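Local coordinates for protein (endonuclease) (PDB 1BYR) that is an endonuclease of the phospholipase D-like superfamily, a compact alpha/beta protein modelled here as an assembly of two identical chains, at residues Ala45-Lys50 and Met74-Asn79; Lys96-Ile99 and Val105-Gly108. All blocks are in the same frame, centred on the assembly; numbering follows the deposited sequence.

Contact 1: Ala45-Lys50 and Met74-Asn79; sequences ALVAAK and MNYIAN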
ATOM      1  N   ALA A  45      12.304 -13.181 -10.216  1.00  9.15           N
ATOM      2  CA  ALA A  45      12.322 -13.711  -8.858  1.00  9.44           C
ATOM      3  C   ALA A  45      11.179 -14.704  -8.607  1.00  8.52           C
ATOM      4  O   ALA A  45      11.374 -15.727  -7.951  1.00  8.62           O
ATOM      5  CB  ALA A  45      12.260 -12.557  -7.832  1.00  6.98           C
ATOM      6  N   LEU A  46       9.990 -14.410  -9.128  1.00  8.77           N
ATOM      7  CA  LEU A  46       8.848 -15.297  -8.951  1.00  8.01           C
ATOM      8  C   LEU A  46       9.100 -16.638  -9.645  1.00  7.83           C
ATOM      9  O   LEU A  46       8.854 -17.702  -9.071  1.00  5.83           O
ATOM     10  CB  LEU A  46       7.565 -14.645  -9.492  1.00  6.45           C
ATOM     11  CG  LEU A  46       7.045 -13.456  -8.671  1.00  7.42           C
ATOM     12  CD1 LEU A  46       6.105 -12.595  -9.532  1.00  5.25           C
ATOM     13  CD2 LEU A  46       6.343 -13.969  -7.423  1.00  2.37           C
ATOM     14  N   VAL A  47       9.611 -16.595 -10.872  1.00 10.28           N
ATOM     15  CA  VAL A  47       9.896 -17.833 -11.591  1.00 14.61           C
ATOM     16  C   VAL A  47      11.054 -18.595 -10.942  1.00 14.52           C
ATOM     17  O   VAL A  47      11.096 -19.826 -10.994  1.00 15.75           O
ATOM     18  CB  VAL A  47      10.197 -17.560 -13.084  1.00 14.93           C
ATOM     19  CG1 VAL A  47       9.187 -16.568 -13.655  1.00 15.80           C
ATOM     20  CG2 VAL A  47      11.598 -17.039 -13.238  1.00 20.52           C
ATOM     21  N   ALA A  48      11.988 -17.888 -10.317  1.00 13.50           N
ATOM     22  CA  ALA A  48      13.081 -18.586  -9.638  1.00 13.25           C
ATOM     23  C   ALA A  48      12.481 -19.315  -8.441  1.00 13.83           C
ATOM     24  O   ALA A  48      12.950 -20.387  -8.054  1.00 12.80           O
ATOM     25  CB  ALA A  48      14.154 -17.617  -9.169  1.00 13.08           C
ATOM     26  N   ALA A  49      11.437 -18.738  -7.853  1.00 12.47           N
ATOM     27  CA  ALA A  49      10.770 -19.371  -6.718  1.00 13.16           C
ATOM     28  C   ALA A  49      10.106 -20.664  -7.193  1.00 13.46           C
ATOM     29  O   ALA A  49      10.241 -21.716  -6.568  1.00 13.37           O
ATOM     30  CB  ALA A  49       9.720 -18.433  -6.126  1.00 12.31           C
ATOM     31  N   LYS A  50       9.379 -20.582  -8.297  1.00 14.44           N
ATOM     32  CA  LYS A  50       8.720 -21.763  -8.864  1.00 17.57           C
ATOM     33  C   LYS A  50       9.748 -22.882  -9.108  1.00 15.23           C
ATOM     34  O   LYS A  50       9.538 -24.030  -8.723  1.00 15.52           O
ATOM     35  CB  LYS A  50       8.036 -21.386 -10.183  1.00 19.50           C
ATOM     36  CG  LYS A  50       7.378 -22.550 -10.910  1.00 25.12           C
ATOM     37  CD  LYS A  50       5.990 -22.822 -10.359  1.00 27.98           C
ATOM     38  CE  LYS A  50       5.357 -24.016 -11.055  1.00 30.90           C
ATOM     39  NZ  LYS A  50       6.401 -24.876 -11.682  1.00 34.12           N
ATOM     40  N   MET A  74       3.159 -11.205 -18.048  1.00  8.54           N
ATOM     41  CA  MET A  74       2.120 -12.220 -17.949  1.00  8.52           C
ATOM     42  C   MET A  74       2.513 -13.436 -18.779  1.00  8.49           C
ATOM     43  O   MET A  74       2.356 -14.566 -18.320  1.00  9.16           O
ATOM     44  CB  MET A  74       0.766 -11.655 -18.421  1.00 10.88           C
ATOM     45  CG  MET A  74       0.199 -10.519 -17.515  1.00  6.73           C
ATOM     46  SD  MET A  74      -0.963  -9.381 -18.349  1.00  7.31           S
ATOM     47  CE  MET A  74      -2.443 -10.364 -18.395  1.00  4.89           C
ATOM     48  N   ASN A  75       3.046 -13.216 -19.984  1.00  9.58           N
ATOM     49  CA  ASN A  75       3.467 -14.329 -20.847  1.00  9.86           C
ATOM     50  C   ASN A  75       4.653 -15.060 -20.208  1.00 11.04           C
ATOM     51  O   ASN A  75       4.693 -16.292 -20.144  1.00 12.02           O
ATOM     52  CB  ASN A  75       3.869 -13.830 -22.245  1.00  6.19           C
ATOM     53  CG  ASN A  75       2.671 -13.548 -23.139  1.00  8.63           C
ATOM     54  OD1 ASN A  75       2.793 -12.889 -24.178  1.00 11.76           O
ATOM     55  ND2 ASN A  75       1.517 -14.043 -22.747  1.00  6.63           N
ATOM     56  N   TYR A  76       5.624 -14.288 -19.736  1.00 12.08           N
ATOM     57  CA  TYR A  76       6.790 -14.852 -19.071  1.00 12.20           C
ATOM     58  C   TYR A  76       6.355 -15.723 -17.885  1.00 10.74           C
ATOM     59  O   TYR A  76       6.821 -16.847 -17.722  1.00 11.00           O
ATOM     60  CB  TYR A  76       7.695 -13.717 -18.586  1.00 11.95           C
ATOM     61  CG  TYR A  76       8.920 -14.180 -17.854  1.00 15.10           C
ATOM     62  CD1 TYR A  76       9.879 -14.958 -18.488  1.00 16.41           C
ATOM     63  CD2 TYR A  76       9.121 -13.846 -16.525  1.00 15.39           C
ATOM     64  CE1 TYR A  76      11.007 -15.390 -17.810  1.00 16.52           C
ATOM     65  CE2 TYR A  76      10.234 -14.269 -15.847  1.00 14.81           C
ATOM     66  CZ  TYR A  76      11.176 -15.040 -16.488  1.00 17.34           C
ATOM     67  OH  TYR A  76      12.285 -15.468 -15.798  1.00 15.88           O
ATOM     68  N   ILE A  77       5.436 -15.211 -17.074  1.00  9.99           N
ATOM     69  CA  ILE A  77       4.948 -15.938 -15.910  1.00  9.62           C
ATOM     70  C   ILE A  77       4.168 -17.219 -16.268  1.00 10.91           C
ATOM     71  O   ILE A  77       4.429 -18.288 -15.696  1.00 11.80           O
ATOM     72  CB  ILE A  77       4.069 -15.010 -15.017  1.00 10.52           C
ATOM     73  CG1 ILE A  77       4.930 -13.887 -14.449  1.00 11.23           C
ATOM     74  CG2 ILE A  77       3.417 -15.797 -13.901  1.00  8.49           C
ATOM     75  CD1 ILE A  77       5.948 -14.340 -13.427  1.00 13.17           C
ATOM     76  N   ALA A  78       3.221 -17.131 -17.200  1.00 10.71           N
ATOM     77  CA  ALA A  78       2.457 -18.311 -17.586  1.00 12.27           C
ATOM     78  C   ALA A  78       3.353 -19.404 -18.203  1.00 14.31           C
ATOM     79  O   ALA A  78       3.179 -20.587 -17.919  1.00 14.60           O
ATOM     80  CB  ALA A  78       1.354 -17.930 -18.562  1.00 11.25           C
ATOM     81  N   ASN A  79       4.313 -18.999 -19.037  1.00 15.08           N
ATOM     82  CA  ASN A  79       5.240 -19.930 -19.684  1.00 16.00           C
ATOM     83  C   ASN A  79       6.021 -20.766 -18.675  1.00 16.49           C
ATOM     84  O   ASN A  79       6.516 -21.842 -19.007  1.00 16.90           O
ATOM     85  CB  ASN A  79       6.225 -19.176 -20.576  1.00 15.46           C
ATOM     86  CG  ASN A  79       5.575 -18.633 -21.825  1.00 20.04           C
ATOM     87  OD1 ASN A  79       4.637 -19.223 -22.363  1.00 21.29           O
ATOM     88  ND2 ASN A  79       6.062 -17.503 -22.300  1.00 20.36           N
TER

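Contact 2: Lys96-Ile99 and Val105-Gly108; sequences KVII and VETG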
ATOM      1  N   LYS A  96      -1.394  -4.639  -3.679  1.00  8.99           N
ATOM      2  CA  LYS A  96      -0.011  -4.928  -4.069  1.00  7.77           C
ATOM      3  C   LYS A  96       0.428  -5.762  -2.865  1.00  7.47           C
ATOM      4  O   LYS A  96       1.017  -5.260  -1.904  1.00  6.00           O
ATOM      5  CB  LYS A  96       0.826  -3.638  -4.178  1.00  7.29           C
ATOM      6  CG  LYS A  96       0.186  -2.552  -5.033  1.00  5.89           C
ATOM      7  CD  LYS A  96      -0.625  -1.568  -4.153  1.00  5.39           C
ATOM      8  CE  LYS A  96      -0.817  -0.203  -4.813  1.00  3.77           C
ATOM      9  NZ  LYS A  96      -1.494  -0.324  -6.134  1.00  4.89           N
ATOM     10  N   VAL A  97       0.112  -7.045  -2.929  1.00  6.58           N
ATOM     11  CA  VAL A  97       0.371  -7.951  -1.822  1.00  6.83           C
ATOM     12  C   VAL A  97       1.056  -9.264  -2.202  1.00  7.62           C
ATOM     13  O   VAL A  97       0.757  -9.860  -3.237  1.00  6.68           O
ATOM     14  CB  VAL A  97      -0.974  -8.319  -1.137  1.00  7.38           C
ATOM     15  CG1 VAL A  97      -0.776  -9.484  -0.149  1.00  7.16           C
ATOM     16  CG2 VAL A  97      -1.571  -7.092  -0.448  1.00  5.13           C
ATOM     17  N   ILE A  98       1.978  -9.701  -1.349  1.00  8.81           N
ATOM     18  CA  ILE A  98       2.660 -10.975  -1.527  1.00  8.45           C
ATOM     19  C   ILE A  98       2.579 -11.716  -0.192  1.00  8.43           C
ATOM     20  O   ILE A  98       3.107 -11.256   0.817  1.00  7.40           O
ATOM     21  CB  ILE A  98       4.159 -10.815  -1.921  1.00  8.68           C
ATOM     22  CG1 ILE A  98       4.286 -10.086  -3.260  1.00  7.76           C
ATOM     23  CG2 ILE A  98       4.801 -12.195  -2.078  1.00  8.68           C
ATOM     24  CD1 ILE A  98       5.718  -9.978  -3.793  1.00  5.00           C
ATOM     25  N   ILE A  99       1.862 -12.841  -0.190  1.00  7.09           N
ATOM     26  CA  ILE A  99       1.719 -13.668   1.000  1.00  7.67           C
ATOM     27  C   ILE A  99       2.687 -14.843   0.827  1.00  8.29           C
ATOM     28  O   ILE A  99       2.549 -15.642  -0.098  1.00  9.26           O
ATOM     29  CB  ILE A  99       0.281 -14.214   1.141  1.00  7.28           C
ATOM     30  CG1 ILE A  99      -0.731 -13.064   1.117  1.00  9.14           C
ATOM     31  CG2 ILE A  99       0.145 -14.988   2.439  1.00  7.78           C
ATOM     32  CD1 ILE A  99      -2.121 -13.493   0.693  1.00  8.54           C
ATOM     33  N   VAL A 105       3.498 -11.611   5.182  1.00  9.27           N
ATOM     34  CA  VAL A 105       2.771 -10.730   4.270  1.00  7.75           C
ATOM     35  C   VAL A 105       3.542  -9.474   3.890  1.00  7.99           C
ATOM     36  O   VAL A 105       3.980  -8.715   4.758  1.00  7.19           O
ATOM     37  CB  VAL A 105       1.398 -10.254   4.905  1.00  8.84           C
ATOM     38  CG1 VAL A 105       0.661  -9.289   3.933  1.00  6.33           C
ATOM     39  CG2 VAL A 105       0.516 -11.454   5.247  1.00  8.02           C
ATOM     40  N   GLU A 106       3.721  -9.266   2.592  1.00  5.80           N
ATOM     41  CA  GLU A 106       4.371  -8.059   2.110  1.00  5.86           C
ATOM     42  C   GLU A 106       3.205  -7.209   1.626  1.00  6.85           C
ATOM     43  O   GLU A 106       2.270  -7.742   1.022  1.00  7.43           O
ATOM     44  CB  GLU A 106       5.284  -8.364   0.903  1.00  7.37           C
ATOM     45  CG  GLU A 106       5.993  -7.140   0.303  1.00  6.41           C
ATOM     46  CD  GLU A 106       5.127  -6.359  -0.674  1.00  7.32           C
ATOM     47  OE1 GLU A 106       4.275  -6.973  -1.346  1.00  6.39           O
ATOM     48  OE2 GLU A 106       5.301  -5.123  -0.770  1.00  5.95           O
ATOM     49  N   THR A 107       3.230  -5.906   1.910  1.00  5.68           N
ATOM     50  CA  THR A 107       2.171  -5.018   1.438  1.00  6.35           C
ATOM     51  C   THR A 107       2.668  -3.589   1.521  1.00  6.79           C
ATOM     52  O   THR A 107       3.800  -3.354   1.945  1.00  6.12           O
ATOM     53  CB  THR A 107       0.853  -5.170   2.230  1.00  6.44           C
ATOM     54  OG1 THR A 107      -0.179  -4.453   1.543  1.00  7.00           O
ATOM     55  CG2 THR A 107       0.995  -4.610   3.655  1.00  6.71           C
ATOM     56  N   GLY A 108       1.847  -2.630   1.095  1.00  7.45           N
ATOM     57  CA  GLY A 108       2.259  -1.236   1.115  1.00  5.54           C
ATOM     58  C   GLY A 108       1.765  -0.507  -0.123  1.00  5.00           C
ATOM     59  O   GLY A 108       0.780  -0.912  -0.726  1.00  4.68           O
TER
HETATM   60  O   HOH W   1      -1.065  -3.310  -1.047  1.00  5.50           O

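Contact 1: Ala45-Lys50 and Met74-Asn79
V47 fits its branched end against the ring of Y76 and the tip of I77, joining two helices that run almost parallel. The axes of the two short segments lie 10.1 Å apart and make an angle of 4°, so the segments run side by side. From CB outward, V47 turns progressively into Y76. Its CB stands 4.0 Å from Y76 OH and makes only a loose approach. Of its two methyls, CG1 approaches the ring obliquely, 3.3 Å from Y76 CE2, while CG2 takes the hydroxyl end, 3.1 Å from Y76 OH. Both distances are short for carbon meeting carbon or oxygen, so the fit is tight, and the valine and tyrosine side chains cross at about a right angle. A beta-branched residue suits this place because its two methyls diverge, one to a ring carbon and the other to the hydroxyl. Y76 arrives there by its first torsion: CG is anti to the backbone N (chi1 179°), which carries the ring across to the other helix. V47 CG1 also meets I77 CD1 at 3.9 Å, and the same CD1 comes within 4.3 Å of L46 CB. The long branch of isoleucine lets I77 reach two successive residues of the facing helix. No hydrogen bond crosses between the segments; packing alone joins them. M43 and K44, on the turn before, also touch Y76, and S80 packs on V47. Helices 40-51 and 68-79 are the helices of two successive beta-alpha-beta crossovers, which link strand 29-34 to 55-61 and 55-61 to 84-87. L46 and I77 both rest on I58 of the shared strand 55-61, and L46 additionally meets I23 of the neighbouring helix 14-25.

Contact 2: Lys96-Ile99 and Val105-Gly108
I98 and E106 form an antiparallel hydrogen-bonded pair, with I98 N to E106 O at 3.1 Å and E106 N to I98 O at 2.7 Å, both nearly straight (167° and 171°); I99 and V105 follow as a non-hydrogen-bonded pair. On the face with I98, the side chain of E106 leans across its partner: the two CB atoms are 3.9 Å apart, and E106 OE1 lies 3.7 Å from I98 CG1. The carboxylate is thus buried beside an apolar branch, near V19 and F112. On the other face, V97 CG1 and V105 CG1 meet loosely, and F137 of helix 131-146 packs on both valines, whose compact branches suit a strand under a helix. The two strands are a beta hairpin in the central sheet, and K96, just ahead of it, is the lysine of the HxK signature of the phospholipase D superfamily. Its CD passes 3.8 Å from G108 O, and its NZ bonds to H94 O. At G108 the backbone angles would drive any CB into the carbonyl of T107, a place glycine tolerates. V97 and T107 lie side by side, V97 CG2 being 3.6 Å from T107 OG1. With that hydroxyl anti to the backbone N (chi1 -169°), it bonds to N123 ND2 of the second subunit and to a water, which in turn accepts a hydrogen bond from K96 N.

How the contacts relate
Contact 1 closes before contact 2 opens along the chain, and their centres are 18 Å apart, with nearest atoms about 5 Å apart and no touch. They serve different parts of one mixed sheet. Contact 1 pairs the helices that connect parallel strands 29-34, 55-61 and 84-87, packed on strand 55-61; contact 2 is a hairpin that carries the sheet on, antiparallel, from strand 29-34 toward 122-128. Helix 14-25 relates them, since its I23 touches L46 of contact 1 and I98 of contact 2, so one helical layer spans both. The hairpin's other face lies under helix 131-146, and contact 2, unlike contact 1, also meets the second subunit.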